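Local atomic coordinates of aminotransferase, class III (Thermomicrobium roseum, PDB entry 6IO1), a protein that probably transfers amino groups between amines and carbonyl compounds as a thermostable (S)-enantioselective omega-transaminase that binds pyridoxal phosphate. Residues Glu126-Ile131 with Ile284-Lys289; Lys130-Tyr135 with Ile221-Gly226; Gly33-Val38 with Val45-Gly50; Ala13-His18 with Tyr27-Glu32; Glu392-Pro395 with Lys399-Pro402. One frame throughout, in Å; residues are numbered along the deposited sequence.

Contact 1: residues Glu126-Ile131 with Ile284-Lys289; sequences ETAIKI and IVTFAK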
# COMPACT_ATOMS: atom_id res chain seq x y z
N GLU B 126 5.33 -2.50 7.43
CA GLU B 126 6.61 -2.02 6.94
C GLU B 126 6.99 -0.71 7.60
O GLU B 126 8.15 -0.51 8.01
CB GLU B 126 6.57 -1.85 5.42
CG GLU B 126 7.77 -1.11 4.84
CD GLU B 126 9.01 -1.98 4.72
OE1 GLU B 126 10.03 -1.49 4.20
OE2 GLU B 126 8.96 -3.15 5.15
N THR B 127 6.03 0.20 7.74
CA THR B 127 6.29 1.47 8.40
C THR B 127 6.71 1.25 9.85
O THR B 127 7.65 1.90 10.33
CB THR B 127 5.05 2.36 8.34
OG1 THR B 127 4.72 2.63 6.97
CG2 THR B 127 5.29 3.68 9.06
N ALA B 128 6.04 0.34 10.55
CA ALA B 128 6.38 0.08 11.95
C ALA B 128 7.78 -0.51 12.09
O ALA B 128 8.54 -0.11 12.98
CB ALA B 128 5.35 -0.86 12.57
N ILE B 129 8.14 -1.46 11.22
CA ILE B 129 9.47 -2.06 11.28
C ILE B 129 10.54 -1.00 11.01
O ILE B 129 11.54 -0.91 11.73
CB ILE B 129 9.57 -3.23 10.28
CG1 ILE B 129 8.70 -4.40 10.74
CG2 ILE B 129 11.02 -3.66 10.10
CD1 ILE B 129 8.51 -5.47 9.69
N LYS B 130 10.32 -0.19 9.97
CA LYS B 130 11.28 0.86 9.66
C LYS B 130 11.38 1.88 10.79
O LYS B 130 12.46 2.38 11.09
CB LYS B 130 10.90 1.54 8.34
CG LYS B 130 10.99 0.62 7.13
CD LYS B 130 10.65 1.35 5.84
CE LYS B 130 11.76 2.30 5.43
NZ LYS B 130 11.38 3.13 4.25
N ILE B 131 10.25 2.20 11.43
CA ILE B 131 10.25 3.15 12.54
C ILE B 131 11.04 2.59 13.72
O ILE B 131 11.80 3.32 14.36
CB ILE B 131 8.82 3.53 12.93
CG1 ILE B 131 8.24 4.53 11.94
CG2 ILE B 131 8.78 4.11 14.34
CD1 ILE B 131 6.81 4.93 12.23
N ILE B 284 4.38 0.24 19.65
CA ILE B 284 3.90 0.55 18.31
C ILE B 284 2.70 -0.36 18.02
O ILE B 284 2.71 -1.54 18.37
CB ILE B 284 5.00 0.35 17.25
CG1 ILE B 284 6.22 1.22 17.56
CG2 ILE B 284 4.47 0.68 15.86
CD1 ILE B 284 7.42 0.92 16.69
N VAL B 285 1.69 0.21 17.38
CA VAL B 285 0.50 -0.53 16.96
C VAL B 285 0.27 -0.26 15.48
O VAL B 285 0.47 0.86 15.00
CB VAL B 285 -0.74 -0.15 17.79
CG1 VAL B 285 -1.07 1.33 17.65
CG2 VAL B 285 -1.92 -1.00 17.37
N THR B 286 -0.12 -1.30 14.74
CA THR B 286 -0.46 -1.17 13.33
C THR B 286 -1.92 -1.55 13.14
O THR B 286 -2.41 -2.48 13.78
CB THR B 286 0.43 -2.05 12.46
OG1 THR B 286 0.20 -3.43 12.76
CG2 THR B 286 1.89 -1.73 12.69
N PHE B 287 -2.60 -0.82 12.26
CA PHE B 287 -4.02 -1.06 12.05
C PHE B 287 -4.36 -0.86 10.58
O PHE B 287 -3.65 -0.19 9.84
CB PHE B 287 -4.89 -0.14 12.93
CG PHE B 287 -4.47 1.30 12.90
CD1 PHE B 287 -3.50 1.77 13.77
CD2 PHE B 287 -5.07 2.19 12.03
CE1 PHE B 287 -3.12 3.10 13.75
CE2 PHE B 287 -4.70 3.52 12.01
CZ PHE B 287 -3.72 3.98 12.88
N ALA B 288 -5.48 -1.45 10.18
CA ALA B 288 -6.01 -1.37 8.83
C ALA B 288 -7.40 -1.98 8.82
O ALA B 288 -8.01 -2.15 9.88
CB ALA B 288 -5.09 -2.09 7.83
N LYS B 289 -7.91 -2.30 7.63
CA LYS B 289 -9.17 -3.03 7.51
C LYS B 289 -10.34 -2.29 8.13
O LYS B 289 -10.88 -1.35 7.54
CB LYS B 289 -9.02 -4.42 8.14
CG LYS B 289 -8.07 -5.36 7.41
CD LYS B 289 -8.16 -6.77 7.95
CE LYS B 289 -7.25 -7.72 7.20
NZ LYS B 289 -7.55 -7.75 5.74
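Two first torsions bring methyl groups of strand 284-287 against Ala128. In Thr286, with chi1 at 64°, OG1 sits between the backbone N and the carbonyl carbon. CG2 then lies beside the backbone N, and it reaches Ala128 CB at 3.6 Å. In Ile284 the CG1 branch lies beside the backbone N (chi1 -57°), which leaves CG2 trans to that N. Ile284 CG2 touches Ala128 CB at 3.7 Å. The small CB of Ala128 is thus met by methyls from two residues of the strand. The other branch of Ile284 ends in CD1, which lies 4.0 Å from Ala128 O and 4.2 Å from Ile131 CG2. The two isoleucine side chains cross obliquely. The hydroxyl of Thr286 has its partner in Asn125 OD1, on helix 121-138 just before Glu126; Asn125 lines the cofactor pocket. Lys289, at the end of the segment, also belongs to that pocket. Helix segment 126-131 runs roughly antiparallel to strand segment 284-287, with a closest axis approach of 8.9 Å. Ile258 of the adjacent strand 256-260 touches Ala128, Ile284 and Thr286. Strand 299-304 flanks the other edge and packs Val301 and Val303 on Ile284.

Contact 2: residues Lys130-Tyr135 with Ile221-Gly226; sequences KIARYY and IAAFIG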
# COMPACT_ATOMS: atom_id res chain seq x y z
N LYS B 130 10.32 -0.19 9.97
CA LYS B 130 11.28 0.86 9.66
C LYS B 130 11.38 1.88 10.79
O LYS B 130 12.46 2.38 11.09
CB LYS B 130 10.90 1.54 8.34
CG LYS B 130 10.99 0.62 7.13
CD LYS B 130 10.65 1.35 5.84
CE LYS B 130 11.76 2.30 5.43
NZ LYS B 130 11.38 3.13 4.25
N ILE B 131 10.25 2.20 11.43
CA ILE B 131 10.25 3.15 12.54
C ILE B 131 11.04 2.59 13.72
O ILE B 131 11.80 3.32 14.36
CB ILE B 131 8.82 3.53 12.93
CG1 ILE B 131 8.24 4.53 11.94
CG2 ILE B 131 8.78 4.11 14.34
CD1 ILE B 131 6.81 4.93 12.23
N ALA B 132 10.87 1.31 14.02
CA ALA B 132 11.62 0.71 15.12
C ALA B 132 13.12 0.75 14.85
O ALA B 132 13.92 1.16 15.71
CB ALA B 132 11.16 -0.73 15.36
N ARG B 133 13.52 0.35 13.64
CA ARG B 133 14.94 0.36 13.30
C ARG B 133 15.50 1.78 13.30
O ARG B 133 16.60 2.02 13.80
CB ARG B 133 15.16 -0.32 11.95
CG ARG B 133 14.91 -1.83 12.01
CD ARG B 133 14.87 -2.47 10.63
NE ARG B 133 15.07 -3.92 10.73
CZ ARG B 133 14.88 -4.77 9.72
NH1 ARG B 133 14.47 -4.33 8.54
NH2 ARG B 133 15.09 -6.06 9.91
N TYR B 134 14.75 2.74 12.75
CA TYR B 134 15.17 4.13 12.74
C TYR B 134 15.25 4.70 14.16
O TYR B 134 16.12 5.52 14.45
CB TYR B 134 14.20 4.95 11.89
CG TYR B 134 14.53 6.41 11.75
CD1 TYR B 134 15.77 6.83 11.28
CD2 TYR B 134 13.59 7.38 12.07
CE1 TYR B 134 16.06 8.17 11.15
CE2 TYR B 134 13.87 8.72 11.93
CZ TYR B 134 15.11 9.12 11.47
OH TYR B 134 15.39 10.46 11.34
N TYR B 135 14.34 4.28 15.04
CA TYR B 135 14.37 4.71 16.43
C TYR B 135 15.66 4.26 17.10
O TYR B 135 16.33 5.05 17.77
CB TYR B 135 13.14 4.16 17.16
CG TYR B 135 13.20 4.22 18.67
CD1 TYR B 135 12.73 5.33 19.36
CD2 TYR B 135 13.69 3.16 19.42
CE1 TYR B 135 12.76 5.39 20.74
CE2 TYR B 135 13.73 3.21 20.80
CZ TYR B 135 13.27 4.33 21.45
OH TYR B 135 13.31 4.38 22.83
N ILE B 221 18.31 -6.82 18.75
CA ILE B 221 16.90 -7.04 18.44
C ILE B 221 16.16 -5.72 18.62
O ILE B 221 16.02 -5.22 19.74
CB ILE B 221 16.30 -8.15 19.31
CG1 ILE B 221 17.08 -9.45 19.13
CG2 ILE B 221 14.83 -8.35 18.98
CD1 ILE B 221 16.58 -10.59 19.98
N ALA B 222 15.66 -5.17 17.51
CA ALA B 222 14.93 -3.91 17.55
C ALA B 222 13.54 -4.09 18.14
O ALA B 222 13.11 -3.29 18.99
CB ALA B 222 14.84 -3.32 16.14
N ALA B 223 12.80 -5.12 17.72
CA ALA B 223 11.41 -5.22 18.13
C ALA B 223 10.89 -6.64 17.94
O ALA B 223 11.52 -7.49 17.31
CB ALA B 223 10.53 -4.23 17.36
N PHE B 224 9.71 -6.87 18.52
CA PHE B 224 8.91 -8.08 18.35
C PHE B 224 7.58 -7.66 17.75
O PHE B 224 6.95 -6.71 18.24
CB PHE B 224 8.72 -8.80 19.70
CG PHE B 224 7.70 -9.91 19.69
CD1 PHE B 224 6.33 -9.64 19.72
CD2 PHE B 224 8.10 -11.24 19.72
CE1 PHE B 224 5.40 -10.66 19.72
CE2 PHE B 224 7.17 -12.26 19.73
CZ PHE B 224 5.82 -11.97 19.73
N ILE B 225 7.15 -8.34 16.69
CA ILE B 225 5.90 -8.03 16.02
C ILE B 225 4.99 -9.24 16.08
O ILE B 225 5.43 -10.37 15.84
CB ILE B 225 6.13 -7.57 14.56
CG1 ILE B 225 4.80 -7.16 13.91
CG2 ILE B 225 6.83 -8.65 13.75
CD1 ILE B 225 4.96 -6.36 12.65
N GLY B 226 3.72 -9.01 16.44
CA GLY B 226 2.76 -10.10 16.51
C GLY B 226 1.35 -9.59 16.57
O GLY B 226 1.09 -8.45 16.98
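Arg133 and Ala222 bring the two backbones closest, with 6.0 Å between Arg133 CA and Ala222 CA. Residues 130-135 are regular helix. Residues 221-226 are strand, but Ala222 has helix-like backbone angles (phi -73°, psi -46°). This local kink breaks the usual alternation of sides: the CB atoms of both Ala222 and Ala223 point toward the helix. Ala132 answers them from the helix. Its CB meets Ala223 CB at 4.1 Å, one methyl against another. Small residues on both sides let the helix settle near the strand. Arg133 adds a looser touch through the base of its side chain: its CG lies 4.4 Å from Ala222 CB. The arginine chain then runs on in a nearly extended form, and its NE donates a hydrogen bond to Val145 O, just before strand 146-150. The polar end of Arg133 is therefore held by the neighbouring strand region and not by residues 221-226. Ala222 O accepts from Trp136 NE1, which is a second tie to the same helix. Strand 221-226 lies between strands 146-150 and 256-260 and runs parallel to both. Leu256 and Ile258 of the latter pack on Ala223. Helix 305-312 touches Ile131, Tyr134 and Tyr135. Phe174 of the second subunit packs on Arg133.

Contact 3: residues Gly33-Val38 with Val45-Gly50; sequences GPLVLV and VWDAEG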
# COMPACT_ATOMS: atom_id res chain seq x y z
N GLY B 33 -13.81 -19.48 -13.99
CA GLY B 33 -14.25 -18.10 -13.92
C GLY B 33 -14.39 -17.63 -12.49
O GLY B 33 -14.29 -18.42 -11.54
N PRO B 34 -14.64 -16.34 -12.31
CA PRO B 34 -14.75 -15.78 -10.96
C PRO B 34 -16.18 -15.80 -10.43
O PRO B 34 -17.13 -16.10 -11.15
CB PRO B 34 -14.27 -14.34 -11.17
CG PRO B 34 -14.84 -14.01 -12.51
CD PRO B 34 -14.73 -15.29 -13.33
N LEU B 35 -16.30 -15.49 -9.15
CA LEU B 35 -17.59 -15.20 -8.52
C LEU B 35 -17.70 -13.69 -8.43
O LEU B 35 -16.99 -13.05 -7.64
CB LEU B 35 -17.70 -15.86 -7.15
CG LEU B 35 -18.97 -15.55 -6.35
CD1 LEU B 35 -20.21 -15.84 -7.18
CD2 LEU B 35 -18.99 -16.32 -5.04
N VAL B 36 -18.59 -13.11 -9.23
CA VAL B 36 -18.69 -11.66 -9.38
C VAL B 36 -19.77 -11.15 -8.43
O VAL B 36 -20.95 -11.44 -8.62
CB VAL B 36 -19.00 -11.27 -10.83
CG1 VAL B 36 -19.04 -9.75 -10.97
CG2 VAL B 36 -17.97 -11.87 -11.77
N LEU B 37 -19.36 -10.39 -7.42
CA LEU B 37 -20.28 -9.80 -6.45
C LEU B 37 -20.55 -8.36 -6.85
O LEU B 37 -19.62 -7.60 -7.15
CB LEU B 37 -19.70 -9.87 -5.04
CG LEU B 37 -19.35 -11.27 -4.54
CD1 LEU B 37 -18.82 -11.22 -3.12
CD2 LEU B 37 -20.56 -12.19 -4.63
N VAL B 38 -21.83 -7.98 -6.87
CA VAL B 38 -22.25 -6.70 -7.43
C VAL B 38 -22.98 -5.81 -6.45
O VAL B 38 -23.14 -4.61 -6.72
CB VAL B 38 -23.12 -6.91 -8.69
CG1 VAL B 38 -22.46 -7.89 -9.65
CG2 VAL B 38 -24.51 -7.39 -8.30
N VAL B 45 -24.58 -10.18 0.41
CA VAL B 45 -24.06 -9.77 -0.88
C VAL B 45 -24.79 -10.56 -1.95
O VAL B 45 -25.38 -11.61 -1.69
CB VAL B 45 -22.53 -9.98 -1.01
CG1 VAL B 45 -21.78 -9.03 -0.09
CG2 VAL B 45 -22.16 -11.42 -0.71
N TRP B 46 -24.80 -10.02 -3.16
CA TRP B 46 -25.45 -10.67 -4.29
C TRP B 46 -24.47 -10.78 -5.45
O TRP B 46 -23.70 -9.85 -5.70
CB TRP B 46 -26.70 -9.90 -4.73
CG TRP B 46 -27.85 -10.04 -3.78
CD1 TRP B 46 -28.91 -10.90 -3.88
CD2 TRP B 46 -28.07 -9.28 -2.58
NE1 TRP B 46 -29.76 -10.72 -2.81
CE2 TRP B 46 -29.27 -9.74 -2.00
CE3 TRP B 46 -27.35 -8.26 -1.94
CZ2 TRP B 46 -29.77 -9.21 -0.81
CZ3 TRP B 46 -27.86 -7.74 -0.76
CH2 TRP B 46 -29.06 -8.22 -0.21
N ASP B 47 -24.50 -11.91 -6.15
CA ASP B 47 -23.61 -12.08 -7.29
C ASP B 47 -24.27 -11.53 -8.56
O ASP B 47 -25.40 -11.05 -8.55
CB ASP B 47 -23.17 -13.54 -7.43
CG ASP B 47 -24.30 -14.49 -7.84
OD1 ASP B 47 -25.40 -14.04 -8.22
OD2 ASP B 47 -24.07 -15.71 -7.77
N ALA B 48 -23.54 -11.62 -9.67
CA ALA B 48 -24.02 -11.05 -10.93
C ALA B 48 -25.28 -11.73 -11.44
O ALA B 48 -26.03 -11.12 -12.21
CB ALA B 48 -22.92 -11.13 -11.99
N GLU B 49 -25.55 -12.96 -11.02
CA GLU B 49 -26.72 -13.69 -11.46
C GLU B 49 -27.90 -13.56 -10.50
O GLU B 49 -28.93 -14.20 -10.71
CB GLU B 49 -26.37 -15.17 -11.66
CG GLU B 49 -25.44 -15.41 -12.85
CD GLU B 49 -24.98 -16.85 -12.96
OE1 GLU B 49 -25.85 -17.75 -13.01
OE2 GLU B 49 -23.76 -17.08 -13.01
N GLY B 50 -27.77 -12.74 -9.45
CA GLY B 50 -28.85 -12.48 -8.52
C GLY B 50 -28.89 -13.39 -7.31
O GLY B 50 -29.77 -13.22 -6.46
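Val38 N donates to Trp46 O at 2.9 Å, in a nearly straight bond (175° at the hydrogen) that comes in almost along the C=O axis. Ala48 N reaches Val36 O at 2.8 Å, but the bond is bent and weak. The same Val36 O also receives a CA-H...O contact from Asp47 CA at 3.0 Å. Between these bonds Leu37 and Asp47 form an antiparallel, non-hydrogen-bonded pair. Asp47 begins a type I turn closed by Gly50 N on Asp47 O. Its carboxylate serves nearby residues: OD1 accepts from Lys51 N and weakly from Glu49 N, and OD2 bonds Tyr53 OH. The packing divides over two faces. On one, Leu37 CD1 meets Val45 CG2 at 4.1 Å, and Leu35 CD1 touches Asp47 CB, the side chains of Leu35 and Asp47 crossing at about a right angle. On the other, Val38 CG1 lies 3.7 Å from Ala48 CA, and Val38 CG2 lies 3.7 Å from Trp46 O. An alanine at Val38 would probably leave Ala48 CA and the Trp46 carbonyl without the methyls that pack on them. The strands belong to the beta hairpin 35-41/44-47, at one edge, within this chain, of the mixed sheet that also holds strands 52-55 and 413-418. A strand of the second subunit pairs in parallel with Leu35 and Val36. The sheet thus continues across the dimer interface.

Contact 4: residues Ala13-His18 with Tyr27-Glu32; sequences AKDIAH and YQLRRE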
# COMPACT_ATOMS: atom_id res chain seq x y z
N ALA B 13 -16.16 -13.39 -18.80
CA ALA B 13 -15.19 -13.48 -19.89
C ALA B 13 -14.09 -12.44 -19.74
O ALA B 13 -12.90 -12.75 -19.89
CB ALA B 13 -15.91 -13.33 -21.23
N LYS B 14 -14.47 -11.19 -19.45
CA LYS B 14 -13.49 -10.13 -19.29
C LYS B 14 -12.57 -10.40 -18.11
O LYS B 14 -11.36 -10.12 -18.18
CB LYS B 14 -14.20 -8.78 -19.10
CG LYS B 14 -14.82 -8.20 -20.36
CD LYS B 14 -15.56 -6.91 -20.03
CE LYS B 14 -15.82 -6.08 -21.28
NZ LYS B 14 -16.74 -4.95 -20.99
N ASP B 15 -13.11 -10.93 -17.01
CA ASP B 15 -12.28 -11.25 -15.86
C ASP B 15 -11.25 -12.32 -16.21
O ASP B 15 -10.07 -12.21 -15.86
CB ASP B 15 -13.15 -11.70 -14.69
CG ASP B 15 -12.36 -11.85 -13.41
OD1 ASP B 15 -12.18 -10.84 -12.69
OD2 ASP B 15 -11.90 -12.98 -13.11
N ILE B 16 -11.69 -13.39 -16.88
CA ILE B 16 -10.76 -14.44 -17.29
C ILE B 16 -9.70 -13.87 -18.23
O ILE B 16 -8.52 -14.23 -18.15
CB ILE B 16 -11.52 -15.61 -17.93
CG1 ILE B 16 -12.35 -16.34 -16.88
CG2 ILE B 16 -10.55 -16.58 -18.60
CD1 ILE B 16 -13.33 -17.34 -17.46
N ALA B 17 -10.11 -12.96 -19.12
CA ALA B 17 -9.18 -12.45 -20.12
C ALA B 17 -8.15 -11.48 -19.53
O ALA B 17 -7.00 -11.46 -19.97
CB ALA B 17 -9.96 -11.77 -21.25
N HIS B 18 -8.55 -10.67 -18.54
CA HIS B 18 -7.73 -9.52 -18.16
C HIS B 18 -7.40 -9.38 -16.68
O HIS B 18 -6.59 -8.51 -16.35
CB HIS B 18 -8.40 -8.22 -18.61
CG HIS B 18 -8.77 -8.19 -20.07
ND1 HIS B 18 -7.83 -8.18 -21.07
CD2 HIS B 18 -9.98 -8.16 -20.68
CE1 HIS B 18 -8.44 -8.15 -22.24
NE2 HIS B 18 -9.74 -8.14 -22.03
N TYR B 27 -4.90 -21.00 -12.70
CA TYR B 27 -5.23 -22.14 -13.55
C TYR B 27 -6.69 -22.53 -13.38
O TYR B 27 -7.41 -22.75 -14.37
CB TYR B 27 -4.30 -23.31 -13.20
CG TYR B 27 -4.55 -24.61 -13.93
CD1 TYR B 27 -5.54 -25.49 -13.51
CD2 TYR B 27 -3.76 -24.98 -15.02
CE1 TYR B 27 -5.76 -26.69 -14.17
CE2 TYR B 27 -3.98 -26.18 -15.68
CZ TYR B 27 -4.98 -27.02 -15.25
OH TYR B 27 -5.19 -28.21 -15.91
N GLN B 28 -7.15 -22.61 -12.13
CA GLN B 28 -8.56 -22.89 -11.87
C GLN B 28 -9.46 -21.75 -12.34
O GLN B 28 -10.55 -21.99 -12.86
CB GLN B 28 -8.78 -23.16 -10.38
CG GLN B 28 -10.24 -23.25 -9.98
CD GLN B 28 -10.42 -23.56 -8.50
OE1 GLN B 28 -9.44 -23.72 -7.77
NE2 GLN B 28 -11.67 -23.64 -8.07
N LEU B 29 -9.02 -20.50 -12.15
CA LEU B 29 -9.84 -19.36 -12.52
C LEU B 29 -10.13 -19.34 -14.02
O LEU B 29 -11.26 -19.05 -14.44
CB LEU B 29 -9.16 -18.05 -12.11
CG LEU B 29 -9.89 -16.80 -12.61
CD1 LEU B 29 -10.84 -16.26 -11.55
CD2 LEU B 29 -8.90 -15.74 -13.06
N ARG B 30 -9.12 -19.65 -14.84
CA ARG B 30 -9.33 -19.63 -16.28
C ARG B 30 -10.37 -20.67 -16.70
O ARG B 30 -11.14 -20.44 -17.64
CB ARG B 30 -8.01 -19.86 -17.01
CG ARG B 30 -7.05 -18.70 -16.87
CD ARG B 30 -5.97 -18.72 -17.94
NE ARG B 30 -5.27 -17.44 -18.01
CZ ARG B 30 -4.36 -17.12 -18.93
NH1 ARG B 30 -4.02 -18.00 -19.86
NH2 ARG B 30 -3.79 -15.93 -18.91
N ARG B 31 -10.41 -21.81 -16.01
CA ARG B 31 -11.35 -22.87 -16.36
C ARG B 31 -12.75 -22.60 -15.82
O ARG B 31 -13.75 -22.89 -16.49
CB ARG B 31 -10.82 -24.22 -15.87
CG ARG B 31 -9.75 -24.78 -16.79
CD ARG B 31 -8.67 -25.54 -16.04
NE ARG B 31 -7.64 -26.01 -16.97
CZ ARG B 31 -6.66 -25.25 -17.44
NH1 ARG B 31 -6.56 -23.98 -17.07
NH2 ARG B 31 -5.76 -25.76 -18.28
N GLU B 32 -12.87 -22.06 -14.60
CA GLU B 32 -14.16 -21.91 -13.95
C GLU B 32 -14.68 -20.48 -13.91
O GLU B 32 -15.90 -20.29 -13.79
CB GLU B 32 -14.11 -22.45 -12.52
CG GLU B 32 -13.55 -23.86 -12.41
CD GLU B 32 -13.45 -24.33 -10.97
OE1 GLU B 32 -13.89 -23.59 -10.07
OE2 GLU B 32 -12.94 -25.45 -10.75
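Leu29 is the first residue of 27-32 to meet the other helix. Chi1 of 173° and an unusual chi2 of 95° together place its CD1 3.8 Å from Asp15 OD2. The two side chains cross at about a right angle. This carboxylate is already engaged: OD2 bonds His21 and OD1 bonds His19. Leu29 O is met by Ile16 CG1 at 3.8 Å. Helices 8-18 and 26-32 form an antiparallel helical hairpin joined by a short connection. The axes of segments 13-18 and 27-32 approach to 9.3 Å, with 148° between their directions. Arg30 comes next. Ile16 CD1 lies 3.8 Å from Arg30 O, and Ile16 CG2 packs against Arg30 CA at 4.0 Å. With Ile16 cut back to an alanine, the carbonyls of Leu29 and Arg30 would probably lose their apolar cover. The guanidinium of Arg30 forms a salt bridge with Glu309 of the second subunit. Arg31 turns away from helix 8-18. It lays its guanidinium over one face of the Tyr27 ring, offset toward the rim, while NH1 donates to Tyr27 O. Glu32 points away too, and its OE1 takes the hydrogen bond of Gln28 NE2 at 3.0 Å from above the carboxylate plane.

Contact 5: residues Glu392-Pro395 with Lys399-Pro402; sequences EKFP and KLGP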
# COMPACT_ATOMS: atom_id res chain seq x y z
N GLU B 392 -4.58 -36.07 11.49
CA GLU B 392 -3.95 -35.91 10.16
C GLU B 392 -4.78 -35.00 9.25
O GLU B 392 -6.01 -35.19 9.16
CB GLU B 392 -3.73 -37.27 9.51
CG GLU B 392 -5.01 -38.07 9.35
CD GLU B 392 -4.85 -39.39 8.61
OE1 GLU B 392 -5.75 -40.25 8.73
OE2 GLU B 392 -3.83 -39.55 7.91
N LYS B 393 -4.10 -34.08 8.56
CA LYS B 393 -4.62 -33.17 7.57
C LYS B 393 -4.93 -33.95 6.30
O LYS B 393 -4.30 -34.96 6.00
CB LYS B 393 -3.57 -32.08 7.37
CG LYS B 393 -3.82 -30.89 8.26
CD LYS B 393 -2.79 -29.84 8.14
CE LYS B 393 -3.35 -28.74 8.94
NZ LYS B 393 -3.56 -28.95 10.32
N PHE B 394 -5.93 -33.49 5.57
CA PHE B 394 -6.24 -34.14 4.31
C PHE B 394 -5.10 -33.86 3.32
O PHE B 394 -4.55 -32.75 3.30
CB PHE B 394 -7.59 -33.64 3.77
CG PHE B 394 -8.79 -34.35 4.34
CD1 PHE B 394 -9.42 -33.89 5.49
CD2 PHE B 394 -9.33 -35.46 3.70
CE1 PHE B 394 -10.54 -34.52 6.00
CE2 PHE B 394 -10.45 -36.11 4.21
CZ PHE B 394 -11.05 -35.63 5.36
N PRO B 395 -4.72 -34.83 2.49
CA PRO B 395 -3.58 -34.63 1.56
C PRO B 395 -3.93 -33.62 0.48
O PRO B 395 -5.11 -33.31 0.27
CB PRO B 395 -3.37 -36.03 0.96
CG PRO B 395 -4.65 -36.76 1.19
CD PRO B 395 -5.17 -36.23 2.50
N LYS B 399 -7.93 -31.96 -2.37
CA LYS B 399 -8.34 -30.59 -2.64
C LYS B 399 -9.48 -30.15 -1.71
O LYS B 399 -10.55 -29.74 -2.15
CB LYS B 399 -8.75 -30.41 -4.11
CG LYS B 399 -7.61 -30.65 -5.09
CD LYS B 399 -8.12 -30.63 -6.52
CE LYS B 399 -6.99 -30.78 -7.51
NZ LYS B 399 -5.89 -29.81 -7.24
N LEU B 400 -9.24 -30.29 -0.40
CA LEU B 400 -10.27 -29.95 0.58
C LEU B 400 -10.67 -28.48 0.48
O LEU B 400 -11.86 -28.15 0.58
CB LEU B 400 -9.79 -30.27 1.99
CG LEU B 400 -10.78 -29.95 3.11
CD1 LEU B 400 -11.86 -31.03 3.20
CD2 LEU B 400 -10.06 -29.80 4.45
N GLY B 401 -9.71 -27.59 0.28
CA GLY B 401 -9.99 -26.18 0.19
C GLY B 401 -10.93 -25.81 -0.94
O GLY B 401 -11.96 -25.16 -0.72
N PRO B 402 -10.60 -26.21 -2.17
CA PRO B 402 -11.52 -25.92 -3.29
C PRO B 402 -12.88 -26.56 -3.15
O PRO B 402 -13.90 -25.94 -3.48
CB PRO B 402 -10.75 -26.46 -4.51
CG PRO B 402 -9.32 -26.41 -4.11
CD PRO B 402 -9.31 -26.73 -2.65
O HOH W 1 -6.70 -30.93 0.65
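Phe394 packs against Leu400, its CD1 meeting Leu400 CD2 at 4.3 Å. The methyl approaches the ring obliquely. In Leu400 a chi1 of 180° swings CG away from the backbone N, and the branched end meets the ring. Phe398, in the short link between the two segments, stacks with the Phe394 ring. Val384 and Leu450 each touch both Phe394 and Leu400, so the pair belongs to a wider apolar cluster. The backbones are joined by one water molecule. It donates to Pro395 O at 2.9 Å and accepts from Leu400 N at 2.8 Å. Direct approach is looser, with Pro395 O 4.1 Å from Lys399 N. Leu400 N lies in the first turn of the helix, where an N-H has no carbonyl one turn earlier within the helix to bond. The water supplies that acceptor and ties it to the incoming loop. Lys399, at the N-cap, has left-handed backbone angles (phi 57°, psi 55°), which turn the chain into the helix. Pro402 suits a first turn, since it lacks an N-H. The arrangement is a water-bridged start of helix 400-410, where the loop after strand 379-384 folds back on the helix N-terminus.

Along the chain contact 4 closes first, then contact 3; contacts 1 and 2 open from one helix, and contact 5 comes last. Contacts 1 and 2, with centres about 10 Å apart, share helix 121-138, which packs on the mixed sheet holding strands 221-226 and 284-287. They meet where Ile284 CD1 approaches Ala132 CB at 4.3 Å. Contacts 3 and 4, with centres about 14 Å apart, touch through Pro34 on Asp15 and Gly33 on Ile16; strand 35-41 follows helix 26-32. Contact 3 lies about 34 Å from contact 1 and contact 5 about 24 Å from contact 4, centre to centre. Contacts 1 to 4 border the second subunit, so the cofactor-binding sheet and the N-terminal region both help build the dimer.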